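Putative secreted protein (PDB 4PEY) hydrolyses laminarin and laminarioligosaccharides from their non-reducing ends as a family 55 exo-beta-1,3-glucanase, yielding glucose and laminaribiose. Local coordinates at residues T274-V279 against Q296-D301; G282-F287 against N304-G309; T322-G327 against T348-G353. The protein carries 1 engineered substitution. All coordinates share one frame; numbering follows the deposited sequence.

Contact 1. Residues T274-V279 against Q296-D301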
ATOM      1  N   THR A 274      17.873 -20.022  -6.438  1.00 18.43           N
ATOM      2  CA  THR A 274      18.384 -19.287  -7.594  1.00 18.74           C
ATOM      3  C   THR A 274      18.243 -17.780  -7.384  1.00 18.98           C
ATOM      4  O   THR A 274      19.164 -17.016  -7.674  1.00 19.58           O
ATOM      5  CB  THR A 274      17.670 -19.697  -8.894  1.00 19.44           C
ATOM      6  OG1 THR A 274      17.916 -21.084  -9.156  1.00 23.29           O
ATOM      7  CG2 THR A 274      18.186 -18.885 -10.067  1.00 20.23           C
ATOM      8  N   ILE A 275      17.093 -17.355  -6.874  1.00 16.95           N
ATOM      9  CA  ILE A 275      16.869 -15.945  -6.584  1.00 15.80           C
ATOM     10  C   ILE A 275      17.936 -15.426  -5.614  1.00 16.80           C
ATOM     11  O   ILE A 275      18.515 -14.345  -5.813  1.00 15.73           O
ATOM     12  CB  ILE A 275      15.458 -15.721  -5.997  1.00 15.27           C
ATOM     13  CG1 ILE A 275      14.394 -15.968  -7.073  1.00 16.26           C
ATOM     14  CG2 ILE A 275      15.324 -14.314  -5.417  1.00 15.95           C
ATOM     15  CD1 ILE A 275      12.999 -16.178  -6.518  1.00 17.66           C
ATOM     16  N   ASN A 276      18.222 -16.212  -4.579  1.00 15.90           N
ATOM     17  CA  ASN A 276      19.216 -15.802  -3.595  1.00 15.93           C
ATOM     18  C   ASN A 276      20.624 -15.756  -4.174  1.00 17.13           C
ATOM     19  O   ASN A 276      21.400 -14.848  -3.856  1.00 17.46           O
ATOM     20  CB  ASN A 276      19.164 -16.723  -2.377  1.00 15.81           C
ATOM     21  CG  ASN A 276      17.925 -16.483  -1.530  1.00 16.11           C
ATOM     22  OD1 ASN A 276      17.238 -15.466  -1.686  1.00 15.54           O
ATOM     23  ND2 ASN A 276      17.631 -17.410  -0.630  1.00 18.18           N
ATOM     24  N   ALA A 277      20.945 -16.723  -5.031  1.00 17.55           N
ATOM     25  CA  ALA A 277      22.235 -16.740  -5.719  1.00 18.82           C
ATOM     26  C   ALA A 277      22.404 -15.496  -6.589  1.00 18.46           C
ATOM     27  O   ALA A 277      23.494 -14.930  -6.668  1.00 19.16           O
ATOM     28  CB  ALA A 277      22.374 -17.999  -6.561  1.00 19.93           C
ATOM     29  N   ALA A 278      21.320 -15.072  -7.237  1.00 17.28           N
ATOM     30  CA  ALA A 278      21.360 -13.885  -8.087  1.00 16.54           C
ATOM     31  C   ALA A 278      21.767 -12.650  -7.286  1.00 16.40           C
ATOM     32  O   ALA A 278      22.629 -11.879  -7.713  1.00 16.82           O
ATOM     33  CB  ALA A 278      20.008 -13.661  -8.761  1.00 16.71           C
ATOM     34  N   VAL A 279      21.156 -12.468  -6.118  1.00 17.21           N
ATOM     35  CA  VAL A 279      21.468 -11.314  -5.283  1.00 16.55           C
ATOM     36  C   VAL A 279      22.907 -11.403  -4.771  1.00 17.74           C
ATOM     37  O   VAL A 279      23.642 -10.408  -4.782  1.00 18.03           O
ATOM     38  CB  VAL A 279      20.490 -11.194  -4.101  1.00 16.43           C
ATOM     39  CG1 VAL A 279      20.877 -10.023  -3.210  1.00 18.14           C
ATOM     40  CG2 VAL A 279      19.068 -11.018  -4.622  1.00 16.92           C
ATOM     41  N   GLN A 296      12.204 -21.631   0.974  1.00 17.36           N
ATOM     42  CA  GLN A 296      13.089 -20.966   1.927  1.00 17.37           C
ATOM     43  C   GLN A 296      12.969 -19.464   1.697  1.00 16.51           C
ATOM     44  O   GLN A 296      12.523 -19.038   0.631  1.00 15.85           O
ATOM     45  CB  GLN A 296      14.540 -21.431   1.766  1.00 22.08           C
ATOM     46  CG  GLN A 296      15.145 -21.057   0.430  1.00 27.93           C
ATOM     47  CD  GLN A 296      16.577 -21.533   0.273  1.00 34.33           C
ATOM     48  OE1 GLN A 296      17.506 -20.929   0.811  1.00 37.87           O
ATOM     49  NE2 GLN A 296      16.761 -22.621  -0.469  1.00 34.65           N
ATOM     50  N   PRO A 297      13.361 -18.650   2.693  1.00 15.74           N
ATOM     51  CA  PRO A 297      13.216 -17.204   2.485  1.00 14.10           C
ATOM     52  C   PRO A 297      14.043 -16.655   1.325  1.00 14.29           C
ATOM     53  O   PRO A 297      15.163 -17.107   1.079  1.00 16.60           O
ATOM     54  CB  PRO A 297      13.715 -16.607   3.807  1.00 15.24           C
ATOM     55  CG  PRO A 297      13.526 -17.695   4.807  1.00 16.89           C
ATOM     56  CD  PRO A 297      13.780 -18.968   4.069  1.00 16.85           C
ATOM     57  N   ILE A 298      13.472 -15.691   0.613  1.00 13.07           N
ATOM     58  CA  ILE A 298      14.250 -14.849  -0.276  1.00 12.82           C
ATOM     59  C   ILE A 298      15.071 -13.919   0.605  1.00 13.85           C
ATOM     60  O   ILE A 298      14.522 -13.211   1.453  1.00 16.30           O
ATOM     61  CB  ILE A 298      13.349 -14.045  -1.242  1.00 13.88           C
ATOM     62  CG1 ILE A 298      12.650 -14.998  -2.215  1.00 16.61           C
ATOM     63  CG2 ILE A 298      14.152 -12.973  -1.978  1.00 16.91           C
ATOM     64  CD1 ILE A 298      11.440 -14.381  -2.901  1.00 18.93           C
ATOM     65  N   GLU A 299      16.387 -13.949   0.422  1.00 14.32           N
ATOM     66  CA  GLU A 299      17.297 -13.173   1.252  1.00 14.78           C
ATOM     67  C   GLU A 299      17.962 -12.073   0.443  1.00 15.94           C
ATOM     68  O   GLU A 299      18.647 -12.339  -0.546  1.00 18.46           O
ATOM     69  CB  GLU A 299      18.358 -14.082   1.885  1.00 19.57           C
ATOM     70  CG  GLU A 299      17.746 -15.180   2.732  1.00 25.44           C
ATOM     71  CD  GLU A 299      18.729 -15.823   3.673  1.00 34.95           C
ATOM     72  OE1 GLU A 299      19.932 -15.497   3.593  1.00 39.45           O
ATOM     73  OE2 GLU A 299      18.291 -16.659   4.494  1.00 37.94           O
ATOM     74  N   ILE A 300      17.744 -10.833   0.864  1.00 14.83           N
ATOM     75  CA  ILE A 300      18.376  -9.687   0.225  1.00 15.19           C
ATOM     76  C   ILE A 300      19.352  -9.064   1.217  1.00 15.12           C
ATOM     77  O   ILE A 300      18.952  -8.306   2.102  1.00 16.48           O
ATOM     78  CB  ILE A 300      17.331  -8.651  -0.235  1.00 15.03           C
ATOM     79  CG1 ILE A 300      16.337  -9.299  -1.204  1.00 16.25           C
ATOM     80  CG2 ILE A 300      18.006  -7.438  -0.885  1.00 16.29           C
ATOM     81  CD1 ILE A 300      15.225  -8.379  -1.634  1.00 17.97           C
ATOM     82  N   ASP A 301      20.629  -9.419   1.087  1.00 14.97           N
ATOM     83  CA  ASP A 301      21.655  -8.975   2.034  1.00 16.33           C
ATOM     84  C   ASP A 301      22.796  -8.259   1.317  1.00 15.21           C
ATOM     85  O   ASP A 301      23.971  -8.380   1.686  1.00 18.22           O
ATOM     86  CB  ASP A 301      22.197 -10.158   2.843  1.00 17.10           C
ATOM     87  CG  ASP A 301      22.895  -9.714   4.114  1.00 19.86           C
ATOM     88  OD1 ASP A 301      22.594  -8.598   4.592  1.00 19.35           O
ATOM     89  OD2 ASP A 301      23.748 -10.466   4.630  1.00 21.91           O
TER
HETATM   90  O   HOH W   1      20.909 -13.730  -1.292  1.00 21.45           O
HETATM   91  O   HOH W   2      19.896 -19.719  -0.607  1.00 34.86           O
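N276 faces P297 and E299 with the end of its amide, and both amide atoms are used. ND2 donates to P297 O, with N276 ND2 3.0 Å from P297 O. This bond is almost straight and lies in the plane of the N276 amide and in the carbonyl plane of P297. OD1 takes the N-H of E299, with N276 OD1 2.7 Å from E299 N. That bond is also nearly straight, but its donor stands above the amide carbonyl plane, 38° out of it. The two bonds fix the rotation of the amide. CG of N276 is anti to the carbonyl carbon (chi1 -72°), which lets the amide reach from the helix to the strand.

Residues 274-279 of helix 272-280 run nearly parallel to strand 298-300, the outermost strand of a parallel sheet of the second beta-helix. A323, K325 and G327 pair with its other edge. On the helix side, N276 binds P297 O and E299 N much as a neighbouring strand would. The helix lies where a further strand would, consistent with a cap on this end of the sheet.

The Q296 side chain crosses that of N276 at a slant. Their amide planes are 77° apart, and N276 ND2 is 3.8 Å from Q296 OE1. A water joins the two, accepting from N276 ND2 and donating to Q296 OE1. A second water donates to N276 O and to E299 O, 2.8 Å from each.

The inner side is apolar. I275 and I298 meet obliquely through their CG2 methyls, 3.9 Å apart. F287 also packs on I298, and L285 on I275. One turn on, V279 lies over the backbone beyond E299. V279 CG1 comes within 4.3 Å of I300 CA.

Contact 2. Residues G282-F287 against N304-G309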
ATOM      1  N   GLY A 282      25.305 -10.225  -7.239  1.00 18.90           N
ATOM      2  CA  GLY A 282      25.273  -8.803  -7.540  1.00 18.77           C
ATOM      3  C   GLY A 282      24.127  -8.321  -8.411  1.00 18.75           C
ATOM      4  O   GLY A 282      24.070  -7.140  -8.762  1.00 19.08           O
ATOM      5  N   LEU A 283      23.214  -9.222  -8.765  1.00 16.62           N
ATOM      6  CA  LEU A 283      22.048  -8.841  -9.567  1.00 15.23           C
ATOM      7  C   LEU A 283      20.914  -8.293  -8.714  1.00 14.46           C
ATOM      8  O   LEU A 283      20.727  -8.699  -7.563  1.00 15.61           O
ATOM      9  CB  LEU A 283      21.538 -10.034 -10.377  1.00 16.03           C
ATOM     10  CG  LEU A 283      22.516 -10.583 -11.419  1.00 17.71           C
ATOM     11  CD1 LEU A 283      21.953 -11.847 -12.038  1.00 18.33           C
ATOM     12  CD2 LEU A 283      22.831  -9.546 -12.495  1.00 19.90           C
ATOM     13  N   HIS A 284      20.160  -7.368  -9.294  1.00 13.57           N
ATOM     14  CA  HIS A 284      18.894  -6.944  -8.722  1.00 14.61           C
ATOM     15  C   HIS A 284      17.819  -7.953  -9.114  1.00 13.83           C
ATOM     16  O   HIS A 284      18.103  -8.917  -9.828  1.00 14.63           O
ATOM     17  CB  HIS A 284      18.547  -5.538  -9.203  1.00 14.79           C
ATOM     18  CG  HIS A 284      19.608  -4.526  -8.891  1.00 13.71           C
ATOM     19  ND1 HIS A 284      19.633  -3.820  -7.708  1.00 14.59           N
ATOM     20  CD2 HIS A 284      20.694  -4.126  -9.594  1.00 15.84           C
ATOM     21  CE1 HIS A 284      20.680  -3.013  -7.703  1.00 15.17           C
ATOM     22  NE2 HIS A 284      21.344  -3.183  -8.832  1.00 16.08           N
ATOM     23  N   LEU A 285      16.595  -7.744  -8.631  1.00 13.68           N
ATOM     24  CA  LEU A 285      15.497  -8.677  -8.890  1.00 14.05           C
ATOM     25  C   LEU A 285      14.332  -7.979  -9.574  1.00 13.17           C
ATOM     26  O   LEU A 285      13.847  -6.963  -9.084  1.00 13.10           O
ATOM     27  CB  LEU A 285      15.007  -9.317  -7.585  1.00 13.15           C
ATOM     28  CG  LEU A 285      16.039 -10.170  -6.833  1.00 13.15           C
ATOM     29  CD1 LEU A 285      15.475 -10.632  -5.497  1.00 15.15           C
ATOM     30  CD2 LEU A 285      16.481 -11.371  -7.667  1.00 15.16           C
ATOM     31  N   LEU A 286      13.892  -8.527 -10.703  1.00 13.30           N
ATOM     32  CA  LEU A 286      12.674  -8.081 -11.373  1.00 13.19           C
ATOM     33  C   LEU A 286      11.693  -9.237 -11.421  1.00 13.51           C
ATOM     34  O   LEU A 286      11.907 -10.192 -12.175  1.00 14.71           O
ATOM     35  CB  LEU A 286      12.970  -7.580 -12.793  1.00 14.85           C
ATOM     36  CG  LEU A 286      11.771  -6.987 -13.540  1.00 14.53           C
ATOM     37  CD1 LEU A 286      11.352  -5.664 -12.909  1.00 15.99           C
ATOM     38  CD2 LEU A 286      12.085  -6.810 -15.023  1.00 17.56           C
ATOM     39  N   PHE A 287      10.634  -9.169 -10.609  1.00 13.34           N
ATOM     40  CA  PHE A 287       9.640 -10.234 -10.583  1.00 12.38           C
ATOM     41  C   PHE A 287       8.586  -9.988 -11.657  1.00 12.33           C
ATOM     42  O   PHE A 287       7.772  -9.065 -11.553  1.00 14.72           O
ATOM     43  CB  PHE A 287       8.967 -10.351  -9.203  1.00 13.62           C
ATOM     44  CG  PHE A 287       9.882 -10.842  -8.114  1.00 12.97           C
ATOM     45  CD1 PHE A 287      10.731  -9.966  -7.458  1.00 14.70           C
ATOM     46  CD2 PHE A 287       9.885 -12.181  -7.741  1.00 15.28           C
ATOM     47  CE1 PHE A 287      11.570 -10.416  -6.448  1.00 16.42           C
ATOM     48  CE2 PHE A 287      10.725 -12.632  -6.740  1.00 14.78           C
ATOM     49  CZ  PHE A 287      11.563 -11.751  -6.092  1.00 16.04           C
ATOM     50  N   ASN A 304      21.670  -1.630  -1.526  1.00 12.15           N
ATOM     51  CA  ASN A 304      21.139  -0.999  -2.735  1.00 13.46           C
ATOM     52  C   ASN A 304      20.428  -1.938  -3.705  1.00 12.84           C
ATOM     53  O   ASN A 304      20.129  -1.555  -4.839  1.00 14.04           O
ATOM     54  CB  ASN A 304      22.256  -0.246  -3.466  1.00 15.06           C
ATOM     55  CG  ASN A 304      22.560   1.073  -2.813  1.00 21.97           C
ATOM     56  OD1 ASN A 304      21.640   1.820  -2.464  1.00 22.58           O
ATOM     57  ND2 ASN A 304      23.844   1.356  -2.597  1.00 26.56           N
ATOM     58  N   THR A 305      20.127  -3.150  -3.259  1.00 12.78           N
ATOM     59  CA  THR A 305      19.416  -4.093  -4.114  1.00 12.54           C
ATOM     60  C   THR A 305      17.985  -3.633  -4.350  1.00 11.12           C
ATOM     61  O   THR A 305      17.257  -3.344  -3.394  1.00 13.29           O
ATOM     62  CB  THR A 305      19.373  -5.512  -3.508  1.00 13.54           C
ATOM     63  OG1 THR A 305      20.701  -5.978  -3.252  1.00 14.43           O
ATOM     64  CG2 THR A 305      18.693  -6.483  -4.458  1.00 14.74           C
ATOM     65  N   VAL A 306      17.596  -3.568  -5.622  1.00 11.80           N
ATOM     66  CA  VAL A 306      16.215  -3.315  -6.009  1.00 11.40           C
ATOM     67  C   VAL A 306      15.493  -4.645  -6.213  1.00 12.82           C
ATOM     68  O   VAL A 306      15.991  -5.522  -6.919  1.00 14.30           O
ATOM     69  CB  VAL A 306      16.132  -2.480  -7.311  1.00 11.39           C
ATOM     70  CG1 VAL A 306      14.679  -2.293  -7.756  1.00 13.79           C
ATOM     71  CG2 VAL A 306      16.801  -1.126  -7.123  1.00 14.32           C
ATOM     72  N   ALA A 307      14.324  -4.795  -5.593  1.00 12.80           N
ATOM     73  CA  ALA A 307      13.484  -5.957  -5.814  1.00 12.84           C
ATOM     74  C   ALA A 307      12.130  -5.425  -6.248  1.00 12.27           C
ATOM     75  O   ALA A 307      11.328  -4.987  -5.419  1.00 13.06           O
ATOM     76  CB  ALA A 307      13.370  -6.811  -4.558  1.00 14.45           C
ATOM     77  N   LEU A 308      11.906  -5.442  -7.560  1.00 12.67           N
ATOM     78  CA  LEU A 308      10.779  -4.754  -8.179  1.00 11.75           C
ATOM     79  C   LEU A 308       9.815  -5.739  -8.805  1.00 12.98           C
ATOM     80  O   LEU A 308      10.224  -6.551  -9.636  1.00 14.57           O
ATOM     81  CB  LEU A 308      11.288  -3.775  -9.248  1.00 13.21           C
ATOM     82  CG  LEU A 308      10.261  -2.995 -10.081  1.00 13.78           C
ATOM     83  CD1 LEU A 308       9.372  -2.118  -9.194  1.00 15.42           C
ATOM     84  CD2 LEU A 308      10.972  -2.162 -11.161  1.00 15.03           C
ATOM     85  N   GLY A 309       8.541  -5.672  -8.418  1.00 13.10           N
ATOM     86  CA  GLY A 309       7.532  -6.542  -8.991  1.00 13.10           C
ATOM     87  C   GLY A 309       6.678  -5.854 -10.043  1.00 12.83           C
ATOM     88  O   GLY A 309       6.397  -4.656  -9.949  1.00 14.71           O
TER
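H284 meets V306 with the edge of its ring. V306 N donates to H284 ND1 at 2.9 Å, almost straight and close to the ring plane. ND1 therefore acts as the acceptor here. Next along the same edge, H284 CE1 lies 3.3 Å from N304 O. With chi1 at -57° the ring swings to the side of the backbone N, and its ND1-CE1 edge faces residues 304-306.

The backbones take over from there. L285 N donates to V306 O, L308 N to L285 O, and F287 N to L308 O. L286 and L308 lie side by side on one face of the sheet, with L286 CD1 3.9 Å from L308 CD2. On the other face, L285 CB sits 4.3 Å from A307 CB. The edge of the F287 ring also borders A307.

Further out, the F263 ring meets the H284 ring. R302 binds L283 O through its guanidinium group, while its own carbonyl accepts from T305 OG1. I275 and V279 of the preceding helix pack on L285. Parallel strands of successive coils paired in register, as here, are the hallmark of a parallel beta-helix.

Contact 3. Residues T322-G327 against T348-G353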
ATOM      1  N   THR A 322       9.641 -17.702   6.335  1.00 12.21           N
ATOM      2  CA  THR A 322       9.514 -16.280   6.072  1.00 13.58           C
ATOM      3  C   THR A 322       9.680 -16.066   4.559  1.00 13.29           C
ATOM      4  O   THR A 322      10.554 -16.678   3.954  1.00 14.07           O
ATOM      5  CB  THR A 322      10.575 -15.503   6.885  1.00 13.85           C
ATOM      6  OG1 THR A 322      10.384 -15.781   8.284  1.00 14.50           O
ATOM      7  CG2 THR A 322      10.499 -14.004   6.631  1.00 14.73           C
ATOM      8  N   ALA A 323       8.832 -15.243   3.936  1.00 12.57           N
ATOM      9  CA  ALA A 323       8.906 -15.049   2.486  1.00 12.28           C
ATOM     10  C   ALA A 323      10.114 -14.208   2.072  1.00 12.52           C
ATOM     11  O   ALA A 323      10.783 -14.502   1.075  1.00 13.22           O
ATOM     12  CB  ALA A 323       7.622 -14.395   1.958  1.00 13.72           C
ATOM     13  N   LEU A 324      10.368 -13.141   2.825  1.00 11.78           N
ATOM     14  CA  LEU A 324      11.376 -12.159   2.447  1.00 13.33           C
ATOM     15  C   LEU A 324      12.124 -11.655   3.671  1.00 13.46           C
ATOM     16  O   LEU A 324      11.506 -11.178   4.627  1.00 14.08           O
ATOM     17  CB  LEU A 324      10.717 -10.986   1.716  1.00 17.80           C
ATOM     18  CG  LEU A 324      11.638  -9.842   1.297  1.00 21.02           C
ATOM     19  CD1 LEU A 324      12.684 -10.335   0.312  1.00 22.38           C
ATOM     20  CD2 LEU A 324      10.823  -8.706   0.702  1.00 22.20           C
ATOM     21  N   LYS A 325      13.448 -11.776   3.638  1.00 13.71           N
ATOM     22  CA  LYS A 325      14.304 -11.253   4.699  1.00 14.35           C
ATOM     23  C   LYS A 325      15.314 -10.277   4.119  1.00 14.34           C
ATOM     24  O   LYS A 325      16.135 -10.659   3.293  1.00 17.08           O
ATOM     25  CB  LYS A 325      15.047 -12.385   5.416  1.00 16.79           C
ATOM     26  CG  LYS A 325      14.182 -13.289   6.258  1.00 19.69           C
ATOM     27  CD  LYS A 325      15.048 -14.286   7.016  1.00 25.09           C
ATOM     28  CE  LYS A 325      14.218 -15.106   7.989  1.00 31.62           C
ATOM     29  NZ  LYS A 325      15.089 -15.887   8.912  1.00 34.98           N
ATOM     30  N   VAL A 326      15.251  -9.019   4.537  1.00 13.15           N
ATOM     31  CA  VAL A 326      16.272  -8.053   4.152  1.00 12.47           C
ATOM     32  C   VAL A 326      17.323  -7.976   5.256  1.00 12.58           C
ATOM     33  O   VAL A 326      16.985  -7.915   6.444  1.00 14.52           O
ATOM     34  CB  VAL A 326      15.672  -6.655   3.897  1.00 13.23           C
ATOM     35  CG1 VAL A 326      16.738  -5.702   3.408  1.00 12.66           C
ATOM     36  CG2 VAL A 326      14.530  -6.739   2.890  1.00 13.82           C
ATOM     37  N   GLY A 327      18.595  -8.000   4.868  1.00 13.69           N
ATOM     38  CA  GLY A 327      19.675  -7.904   5.834  1.00 13.10           C
ATOM     39  C   GLY A 327      19.883  -6.505   6.384  1.00 13.26           C
ATOM     40  O   GLY A 327      19.142  -5.568   6.050  1.00 15.22           O
ATOM     41  N   THR A 348       6.997 -15.265  10.759  1.00 11.99           N
ATOM     42  CA  THR A 348       6.992 -13.934  10.141  1.00 13.35           C
ATOM     43  C   THR A 348       6.850 -14.096   8.635  1.00 11.93           C
ATOM     44  O   THR A 348       7.280 -15.113   8.094  1.00 13.75           O
ATOM     45  CB  THR A 348       8.281 -13.137  10.421  1.00 14.11           C
ATOM     46  OG1 THR A 348       9.401 -13.851   9.880  1.00 15.80           O
ATOM     47  CG2 THR A 348       8.496 -12.911  11.914  1.00 14.37           C
ATOM     48  N   LEU A 349       6.257 -13.115   7.953  1.00 10.33           N
ATOM     49  CA  LEU A 349       6.194 -13.160   6.489  1.00 10.15           C
ATOM     50  C   LEU A 349       7.287 -12.303   5.838  1.00 11.43           C
ATOM     51  O   LEU A 349       7.877 -12.698   4.832  1.00 12.81           O
ATOM     52  CB  LEU A 349       4.809 -12.727   5.986  1.00 11.20           C
ATOM     53  CG  LEU A 349       3.698 -13.747   6.280  1.00 10.59           C
ATOM     54  CD1 LEU A 349       2.326 -13.188   5.989  1.00 13.27           C
ATOM     55  CD2 LEU A 349       3.899 -15.063   5.510  1.00 12.18           C
ATOM     56  N   VAL A 350       7.541 -11.127   6.410  1.00 11.38           N
ATOM     57  CA  VAL A 350       8.570 -10.206   5.926  1.00 12.36           C
ATOM     58  C   VAL A 350       9.371  -9.673   7.109  1.00 12.23           C
ATOM     59  O   VAL A 350       8.782  -9.194   8.084  1.00 12.95           O
ATOM     60  CB  VAL A 350       7.953  -9.015   5.150  1.00 12.08           C
ATOM     61  CG1 VAL A 350       9.039  -8.040   4.685  1.00 14.12           C
ATOM     62  CG2 VAL A 350       7.106  -9.509   3.969  1.00 13.55           C
ATOM     63  N   GLU A 351      10.700  -9.773   7.030  1.00 12.09           N
ATOM     64  CA  GLU A 351      11.586  -9.195   8.039  1.00 13.08           C
ATOM     65  C   GLU A 351      12.528  -8.196   7.395  1.00 13.18           C
ATOM     66  O   GLU A 351      13.225  -8.529   6.437  1.00 15.39           O
ATOM     67  CB  GLU A 351      12.401 -10.275   8.758  1.00 15.39           C
ATOM     68  CG  GLU A 351      11.565 -11.209   9.601  1.00 17.20           C
ATOM     69  CD  GLU A 351      12.383 -12.300  10.280  1.00 20.80           C
ATOM     70  OE1 GLU A 351      13.628 -12.179  10.353  1.00 26.29           O
ATOM     71  OE2 GLU A 351      11.769 -13.286  10.745  1.00 21.92           O
ATOM     72  N   VAL A 352      12.540  -6.971   7.911  1.00 12.18           N
ATOM     73  CA  VAL A 352      13.462  -5.951   7.420  1.00 12.93           C
ATOM     74  C   VAL A 352      14.521  -5.725   8.489  1.00 12.35           C
ATOM     75  O   VAL A 352      14.265  -5.070   9.506  1.00 12.92           O
ATOM     76  CB  VAL A 352      12.741  -4.624   7.088  1.00 12.77           C
ATOM     77  CG1 VAL A 352      13.723  -3.633   6.464  1.00 13.94           C
ATOM     78  CG2 VAL A 352      11.574  -4.874   6.144  1.00 15.78           C
ATOM     79  N   GLY A 353      15.705  -6.287   8.269  1.00 11.84           N
ATOM     80  CA  GLY A 353      16.753  -6.251   9.273  1.00 12.88           C
ATOM     81  C   GLY A 353      16.683  -7.418  10.245  1.00 14.84           C
ATOM     82  O   GLY A 353      15.650  -8.080  10.351  1.00 15.75           O
TER
HETATM   83  O   HOH W   3       8.671 -17.905   9.468  1.00 17.95           O
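T322 and T348 meet through their hydroxyls, with T322 OG1 2.7 Å from T348 OG1. They stand where two successive coils of a parallel beta-helix turn a corner into strands 324-326 and 350-352.

The tight part is this corner and the backbone pairing. L349 O is gripped by two donors, A323 N at 2.9 Å and L324 N at 3.2 Å. The parallel pairing then runs on through E351 N to L324 O, V326 N to E351 O and G353 N to V326 O. L324, V326, V350 and V352 point to the inner face. These side chains touch each other more loosely, as with L324 CD2 and V350 CG1 at 4.4 Å.

The outer face is partly exposed and polar. K325 and E351 run side by side as extended chains. The aliphatic part of the lysine does the touching, with K325 CE 3.8 Å from E351 OE1. K325 NZ stays 4.2 Å from E351 OE1, beyond a salt bridge, although the opposite charges probably still attract. The T348 hydroxyl lies between the backbone N and the carbonyl carbon (chi1 61°), and from there T348 OG1 donates to the anti side of E351 OE2 at 2.6 Å. With an alanine in place of E351, the T348 hydroxyl would probably lose its carboxylate acceptor and be freer to turn, and K325 would lack its nearby negative charge. At the same corner a water is bound to T322 OG1, its oxygen 3.0 Å from T322 OG1.

Overall arrangement
The three contacts sit near the start of the second beta-helix. Contacts 1 and 2 interlock along the chain, since their segments alternate; contact 3 follows. Contact 1 is about 10 Å from contact 2 and 11 Å from contact 3, centre to centre, and touches both. Contacts 2 and 3 are about 15 Å apart between centres and do not touch. Contact 1 shares a parallel sheet with contact 3, where strand 298-300 pairs with 324-326. Contact 2 belongs to another face of the coil. Helix 272-280 leads into its strand 284-287, with a probable hydrogen bond between A278 O and L283 N. Contact 1 probably caps the end of the solenoid; contacts 2 and 3 join its first coils. Later coils carry substrate-binding residues such as R403.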